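PP1b (Porcine reproductive and respiratory syndrome virus, PDB 6JDR) probably unwinds RNA and DNA duplexes with 5' to 3' polarity at the expense of ATP, as the zinc-binding helicase (nsp10) portion of the viral replicase polyprotein. Local coordinates at residues Y313-T318 with A337-V342; W277-N282 with A360-R365. The protein carries 1 engineered substitution. All coordinates share one frame; numbering follows the deposited sequence.

Contact 1. Residues Y313-T318 with A337-V342; sequences YGQVLT and ATFDVV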
loop_
_atom_site.group_PDB
_atom_site.type_symbol
_atom_site.label_atom_id
_atom_site.label_comp_id
_atom_site.label_asym_id
_atom_site.label_seq_id
_atom_site.Cartn_x
_atom_site.Cartn_y
_atom_site.Cartn_z
ATOM N N TYR A 313 -6.476 -39.190 -11.565
ATOM C CA TYR A 313 -5.931 -38.139 -12.426
ATOM C C TYR A 313 -4.552 -37.691 -11.951
ATOM O O TYR A 313 -4.386 -37.291 -10.799
ATOM C CB TYR A 313 -6.876 -36.937 -12.481
ATOM C CG TYR A 313 -8.221 -37.202 -13.135
ATOM C CD1 TYR A 313 -8.340 -38.049 -14.239
ATOM C CD2 TYR A 313 -9.372 -36.573 -12.671
ATOM C CE1 TYR A 313 -9.567 -38.276 -14.839
ATOM C CE2 TYR A 313 -10.602 -36.793 -13.270
ATOM C CZ TYR A 313 -10.694 -37.648 -14.353
ATOM O OH TYR A 313 -11.912 -37.872 -14.950
ATOM N N GLY A 314 -3.570 -37.755 -12.848
ATOM C CA GLY A 314 -2.196 -37.373 -12.527
ATOM C C GLY A 314 -1.587 -38.305 -11.499
ATOM O O GLY A 314 -1.951 -39.476 -11.430
ATOM N N GLN A 315 -0.664 -37.784 -10.696
ATOM C CA GLN A 315 -0.078 -38.554 -9.605
ATOM C C GLN A 315 -1.041 -38.585 -8.424
ATOM O O GLN A 315 -1.494 -37.537 -7.966
ATOM C CB GLN A 315 1.257 -37.943 -9.169
ATOM C CG GLN A 315 1.938 -38.667 -8.015
ATOM C CD GLN A 315 2.221 -40.125 -8.324
ATOM O OE1 GLN A 315 3.007 -40.434 -9.218
ATOM N NE2 GLN A 315 1.579 -41.031 -7.590
ATOM N N VAL A 316 -1.351 -39.783 -7.936
ATOM C CA VAL A 316 -2.210 -39.936 -6.764
ATOM C C VAL A 316 -1.373 -39.834 -5.493
ATOM O O VAL A 316 -0.302 -40.442 -5.393
ATOM C CB VAL A 316 -2.965 -41.282 -6.777
ATOM C CG1 VAL A 316 -3.772 -41.466 -5.495
ATOM C CG2 VAL A 316 -3.873 -41.366 -7.997
ATOM N N LEU A 317 -1.875 -39.062 -4.531
ATOM C CA LEU A 317 -1.219 -38.880 -3.243
ATOM C C LEU A 317 -2.170 -39.286 -2.135
ATOM O O LEU A 317 -3.373 -39.050 -2.235
ATOM C CB LEU A 317 -0.822 -37.417 -3.048
ATOM C CG LEU A 317 0.160 -36.824 -4.058
ATOM C CD1 LEU A 317 0.424 -35.359 -3.736
ATOM C CD2 LEU A 317 1.463 -37.609 -4.069
ATOM N N THR A 318 -1.628 -39.890 -1.080
ATOM C CA THR A 318 -2.437 -40.309 0.062
ATOM C C THR A 318 -1.575 -40.382 1.325
ATOM O O THR A 318 -0.409 -40.747 1.251
ATOM C CB THR A 318 -3.131 -41.663 -0.212
ATOM O OG1 THR A 318 -4.007 -41.996 0.875
ATOM C CG2 THR A 318 -2.110 -42.780 -0.415
ATOM N N ALA A 337 9.042 -33.151 -5.217
ATOM C CA ALA A 337 8.573 -33.582 -6.532
ATOM C C ALA A 337 7.477 -32.643 -7.023
ATOM O O ALA A 337 6.736 -32.077 -6.220
ATOM C CB ALA A 337 8.060 -35.012 -6.467
ATOM N N THR A 338 7.380 -32.492 -8.342
ATOM C CA THR A 338 6.433 -31.564 -8.963
ATOM C C THR A 338 5.688 -32.246 -10.104
ATOM O O THR A 338 6.284 -32.990 -10.884
ATOM C CB THR A 338 7.157 -30.324 -9.526
ATOM O OG1 THR A 338 7.945 -29.717 -8.496
ATOM C CG2 THR A 338 6.156 -29.307 -10.068
ATOM N N PHE A 339 4.387 -31.978 -10.198
ATOM C CA PHE A 339 3.534 -32.577 -11.222
ATOM C C PHE A 339 2.619 -31.524 -11.831
ATOM O O PHE A 339 2.500 -30.416 -11.307
ATOM C CB PHE A 339 2.688 -33.705 -10.621
ATOM C CG PHE A 339 3.471 -34.660 -9.767
ATOM C CD1 PHE A 339 4.148 -35.730 -10.338
ATOM C CD2 PHE A 339 3.539 -34.488 -8.391
ATOM C CE1 PHE A 339 4.877 -36.611 -9.551
ATOM C CE2 PHE A 339 4.265 -35.363 -7.598
ATOM C CZ PHE A 339 4.937 -36.426 -8.178
ATOM N N ASP A 340 1.980 -31.877 -12.942
ATOM C CA ASP A 340 0.981 -31.013 -13.560
ATOM C C ASP A 340 -0.354 -31.213 -12.865
ATOM O O ASP A 340 -0.987 -30.251 -12.433
ATOM C CB ASP A 340 0.840 -31.323 -15.052
ATOM C CG ASP A 340 2.098 -31.005 -15.839
ATOM O OD1 ASP A 340 3.136 -30.677 -15.220
ATOM O OD2 ASP A 340 2.049 -31.080 -17.087
ATOM N N VAL A 341 -0.772 -32.473 -12.770
ATOM C CA VAL A 341 -2.017 -32.836 -12.104
ATOM C C VAL A 341 -1.713 -33.756 -10.932
ATOM O O VAL A 341 -0.738 -34.511 -10.959
ATOM C CB VAL A 341 -2.995 -33.543 -13.065
ATOM C CG1 VAL A 341 -4.350 -33.754 -12.395
ATOM C CG2 VAL A 341 -3.147 -32.742 -14.350
ATOM N N VAL A 342 -2.546 -33.671 -9.897
ATOM C CA VAL A 342 -2.396 -34.482 -8.692
ATOM C C VAL A 342 -3.777 -34.859 -8.177
ATOM O O VAL A 342 -4.735 -34.111 -8.358
ATOM C CB VAL A 342 -1.630 -33.711 -7.598
ATOM C CG1 VAL A 342 -1.667 -34.449 -6.266
ATOM C CG2 VAL A 342 -0.192 -33.460 -8.028
#

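Contact 2. Residues W277-N282 with A360-R365; sequences WRFGQN and AITRAR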
loop_
_atom_site.group_PDB
_atom_site.type_symbol
_atom_site.label_atom_id
_atom_site.label_comp_id
_atom_site.label_asym_id
_atom_site.label_seq_id
_atom_site.Cartn_x
_atom_site.Cartn_y
_atom_site.Cartn_z
ATOM N N TRP A 277 6.121 -19.341 -8.982
ATOM C CA TRP A 277 5.987 -19.781 -10.373
ATOM C C TRP A 277 5.438 -21.203 -10.510
ATOM O O TRP A 277 5.189 -21.663 -11.627
ATOM C CB TRP A 277 7.347 -19.692 -11.077
ATOM C CG TRP A 277 7.876 -18.290 -11.198
ATOM C CD1 TRP A 277 8.746 -17.665 -10.350
ATOM C CD2 TRP A 277 7.567 -17.341 -12.227
ATOM N NE1 TRP A 277 8.997 -16.386 -10.788
ATOM C CE2 TRP A 277 8.286 -16.162 -11.937
ATOM C CE3 TRP A 277 6.752 -17.373 -13.366
ATOM C CZ2 TRP A 277 8.216 -15.024 -12.746
ATOM C CZ3 TRP A 277 6.683 -16.241 -14.170
ATOM C CH2 TRP A 277 7.412 -15.084 -13.855
ATOM N N ARG A 278 5.235 -21.889 -9.386
ATOM C CA ARG A 278 4.879 -23.309 -9.400
ATOM C C ARG A 278 3.375 -23.564 -9.421
ATOM O O ARG A 278 2.936 -24.577 -9.957
ATOM C CB ARG A 278 5.510 -24.027 -8.204
ATOM C CG ARG A 278 7.024 -24.140 -8.286
ATOM C CD ARG A 278 7.575 -25.007 -7.166
ATOM N NE ARG A 278 7.398 -24.388 -5.852
ATOM C CZ ARG A 278 7.600 -25.001 -4.686
ATOM N NH1 ARG A 278 7.989 -26.275 -4.640
ATOM N NH2 ARG A 278 7.407 -24.336 -3.551
ATOM N N PHE A 279 2.592 -22.660 -8.838
ATOM C CA PHE A 279 1.134 -22.826 -8.777
ATOM C C PHE A 279 0.405 -21.488 -8.688
ATOM O O PHE A 279 1.011 -20.447 -8.431
ATOM C CB PHE A 279 0.738 -23.731 -7.597
ATOM C CG PHE A 279 1.509 -23.462 -6.331
ATOM C CD1 PHE A 279 2.515 -24.326 -5.921
ATOM C CD2 PHE A 279 1.233 -22.345 -5.551
ATOM C CE1 PHE A 279 3.230 -24.084 -4.758
ATOM C CE2 PHE A 279 1.945 -22.097 -4.388
ATOM C CZ PHE A 279 2.945 -22.968 -3.990
ATOM N N GLY A 280 -0.907 -21.537 -8.891
ATOM C CA GLY A 280 -1.732 -20.337 -8.949
ATOM C C GLY A 280 -1.917 -19.612 -7.632
ATOM O O GLY A 280 -1.522 -20.102 -6.573
ATOM N N GLN A 281 -2.540 -18.440 -7.716
ATOM C CA GLN A 281 -2.724 -17.559 -6.566
ATOM C C GLN A 281 -3.608 -18.181 -5.486
ATOM O O GLN A 281 -3.359 -17.990 -4.295
ATOM C CB GLN A 281 -3.324 -16.219 -7.020
ATOM C CG GLN A 281 -3.370 -15.144 -5.942
ATOM C CD GLN A 281 -2.004 -14.855 -5.351
ATOM O OE1 GLN A 281 -1.018 -14.693 -6.076
ATOM N NE2 GLN A 281 -1.935 -14.798 -4.025
ATOM N N ASN A 282 -4.641 -18.909 -5.906
ATOM C CA ASN A 282 -5.553 -19.579 -4.969
ATOM C C ASN A 282 -4.833 -20.550 -4.027
ATOM O O ASN A 282 -5.230 -20.707 -2.868
ATOM C CB ASN A 282 -6.670 -20.311 -5.723
ATOM C CG ASN A 282 -6.141 -21.350 -6.700
ATOM O OD1 ASN A 282 -5.168 -21.110 -7.419
ATOM N ND2 ASN A 282 -6.785 -22.510 -6.732
ATOM N N ALA A 360 0.923 -31.823 0.131
ATOM C CA ALA A 360 -0.015 -32.344 -0.871
ATOM C C ALA A 360 -0.577 -31.267 -1.798
ATOM O O ALA A 360 -0.721 -31.488 -3.001
ATOM C CB ALA A 360 -1.155 -33.084 -0.186
ATOM N N ILE A 361 -0.897 -30.106 -1.232
ATOM C CA ILE A 361 -1.472 -29.001 -1.995
ATOM C C ILE A 361 -0.442 -28.332 -2.908
ATOM O O ILE A 361 -0.800 -27.776 -3.948
ATOM C CB ILE A 361 -2.094 -27.955 -1.042
ATOM C CG1 ILE A 361 -3.272 -28.569 -0.270
ATOM C CG2 ILE A 361 -2.543 -26.708 -1.796
ATOM C CD1 ILE A 361 -4.349 -29.177 -1.140
ATOM N N THR A 362 0.834 -28.403 -2.537
ATOM C CA THR A 362 1.885 -27.687 -3.258
ATOM C C THR A 362 2.688 -28.547 -4.251
ATOM O O THR A 362 3.756 -28.131 -4.700
ATOM C CB THR A 362 2.864 -27.034 -2.264
ATOM O OG1 THR A 362 3.424 -28.041 -1.414
ATOM C CG2 THR A 362 2.150 -25.986 -1.420
ATOM N N ARG A 363 2.185 -29.733 -4.593
ATOM C CA ARG A 363 2.825 -30.578 -5.605
ATOM C C ARG A 363 2.352 -30.230 -7.019
ATOM O O ARG A 363 3.138 -30.270 -7.965
ATOM C CB ARG A 363 2.535 -32.061 -5.351
ATOM C CG ARG A 363 2.960 -32.603 -3.996
ATOM C CD ARG A 363 4.411 -32.292 -3.674
ATOM N NE ARG A 363 4.582 -30.959 -3.095
ATOM C CZ ARG A 363 5.746 -30.319 -2.981
ATOM N NH1 ARG A 363 6.877 -30.871 -3.409
ATOM N NH2 ARG A 363 5.778 -29.111 -2.434
ATOM N N ALA A 364 1.068 -29.905 -7.156
ATOM C CA ALA A 364 0.450 -29.715 -8.468
ATOM C C ALA A 364 0.752 -28.352 -9.074
ATOM O O ALA A 364 0.966 -27.370 -8.357
ATOM C CB ALA A 364 -1.054 -29.912 -8.375
ATOM N N ARG A 365 0.746 -28.306 -10.404
ATOM C CA ARG A 365 0.980 -27.077 -11.153
ATOM C C ARG A 365 -0.330 -26.504 -11.691
ATOM O O ARG A 365 -0.642 -25.338 -11.452
ATOM C CB ARG A 365 1.954 -27.345 -12.302
ATOM C CG ARG A 365 2.388 -26.105 -13.067
ATOM C CD ARG A 365 3.440 -26.441 -14.112
ATOM N NE ARG A 365 4.754 -26.701 -13.524
ATOM C CZ ARG A 365 5.594 -25.764 -13.081
ATOM N NH1 ARG A 365 5.272 -24.472 -13.135
ATOM N NH2 ARG A 365 6.766 -26.123 -12.568
HETATM O O HOH W 1 9.122 -28.392 -3.166
#

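Contact 1. Residues Y313-T318 with A337-V342
Gln315 pairs with Val342 in parallel register, CA to CA 4.8 Å, just where the chain comes off its corner at Asp340 and Val341 and begins a new strand. One backbone bond crosses here: Gln315 N reaches Val341 O at 3.3 Å with an N-H...O angle of 153°, and the donor stands well above the carbonyl plane. Close by, Gln315 O receives a CA-H...O contact from Val342 CA at 3.3 Å. Gly314 turns the chain into this pairing with a positive phi, a conformation that suits glycine.

The main side-chain contact is an aliphatic-on-aromatic one. Gln315 CB sits over the middle of the Phe339 ring, 3.8 Å from its centroid, a CH-pi contact, while CG follows across the same ring and comes 3.7 Å from CZ. CG stands anti to the backbone N (chi1 179°), which carries it over the ring beside CB; the bend at chi2 then turns the amide away. NE2 goes back to its neighbour's backbone, bonding Val316 O at 3.0 Å, nearly straight and in the amide plane; it also bonds Ser327 O, so two carbonyls hold the amide's orientation. Further along the strand, Leu317 meets Val342 methyl to methyl, CD1 against CG1 at 3.4 Å. At the other end Tyr313 touches Val341 through CB, while its ring heads away to meet Phe369.

This is the five-stranded parallel sheet that corresponds to the second RecA-like domain of superfamily 1 helicases. Strand 315-318 lies in it between strands 342-345 and 329-330, with Leu317 also packing on Ile329 and Tyr313 O bonded to Thr343 OG1.

Contact 2. Residues W277-N282 with A360-R365
Phe279 and Thr362 lie side by side at the compact end of this contact, where the Trp-Arg-Phe segment following strand 270-276 meets a Val-Ala-Ile-Thr-Arg-Ala-Arg sequence consistent with motif VI of superfamily 1 helicases. The ring brings its CE1 to 3.9 Å from Thr362 CB, and the threonine methyl CG2 fits against CE1 and CZ. Ala364 O comes up to the ring edge, near its plane, and stands 3.7 Å from Phe279 CB. Chi1 of 42° places the phenylalanine ring between its own backbone N and carbonyl carbon, within a packed corner completed by Cys284 and Ile287 of helix 281-287. Thr302 ties the two backbones together there, its OG1 bonded to both Gly280 N and Arg365 O; Gly280 is the N-cap residue of that helix.

The other side is looser, built of arginines and water. Arg365 runs out extended through chi2 and turns at chi3, which places one face of its guanidinium over Arg278 O and brings NH1 to 3.2 Å from Trp277 O, a weak bond at 123°. Arg365 CA also makes a CA-H...O contact with Arg278 O at 3.4 Å. Arg278, exposed, approaches Arg363 without a direct bond: Arg278 NH1 and Arg363 NH2 are 4.2 Å apart, and a water accepts from Arg278 NH1 at 2.8 Å and, weakly, from Arg363 NH1.

Arg363 has a direct partner in its neighbour. The hydroxyl of Thr362 lies within hydrogen-bonding reach of both the Leu358 and Val359 carbonyls at the end of helix 354-361, its one proton shared or going to either, and Thr362 OG1 accepts Arg363 NH2 at 2.8 Å, almost straight at 175° and in the guanidinium plane.

In the fold
Contacts 1 and 2 have centres only 11 Å apart. Contact 1 lies within the five-stranded sheet, while contact 2 joins residues 360-365 at that sheet to residues 277-282, which follow strand 270-276 of the seven-stranded one. They touch directly: Phe339 N lies 3.1 Å from Arg363 O, a probable hydrogen bond, and Ala337 O takes a weak one from Arg363 NH1. Val342 CG2 packs 3.7 Å from Ala364 CB; residues 337-342 thus belong to contact 1 and also pack on 360-365. Neither contact reaches the bound zinc ions. Contact 2 is nearer the centre of the chain, and its Trp277 approaches, without touching, the probable Walker A loop around Lys155, consistent with a place beside the nucleotide cleft.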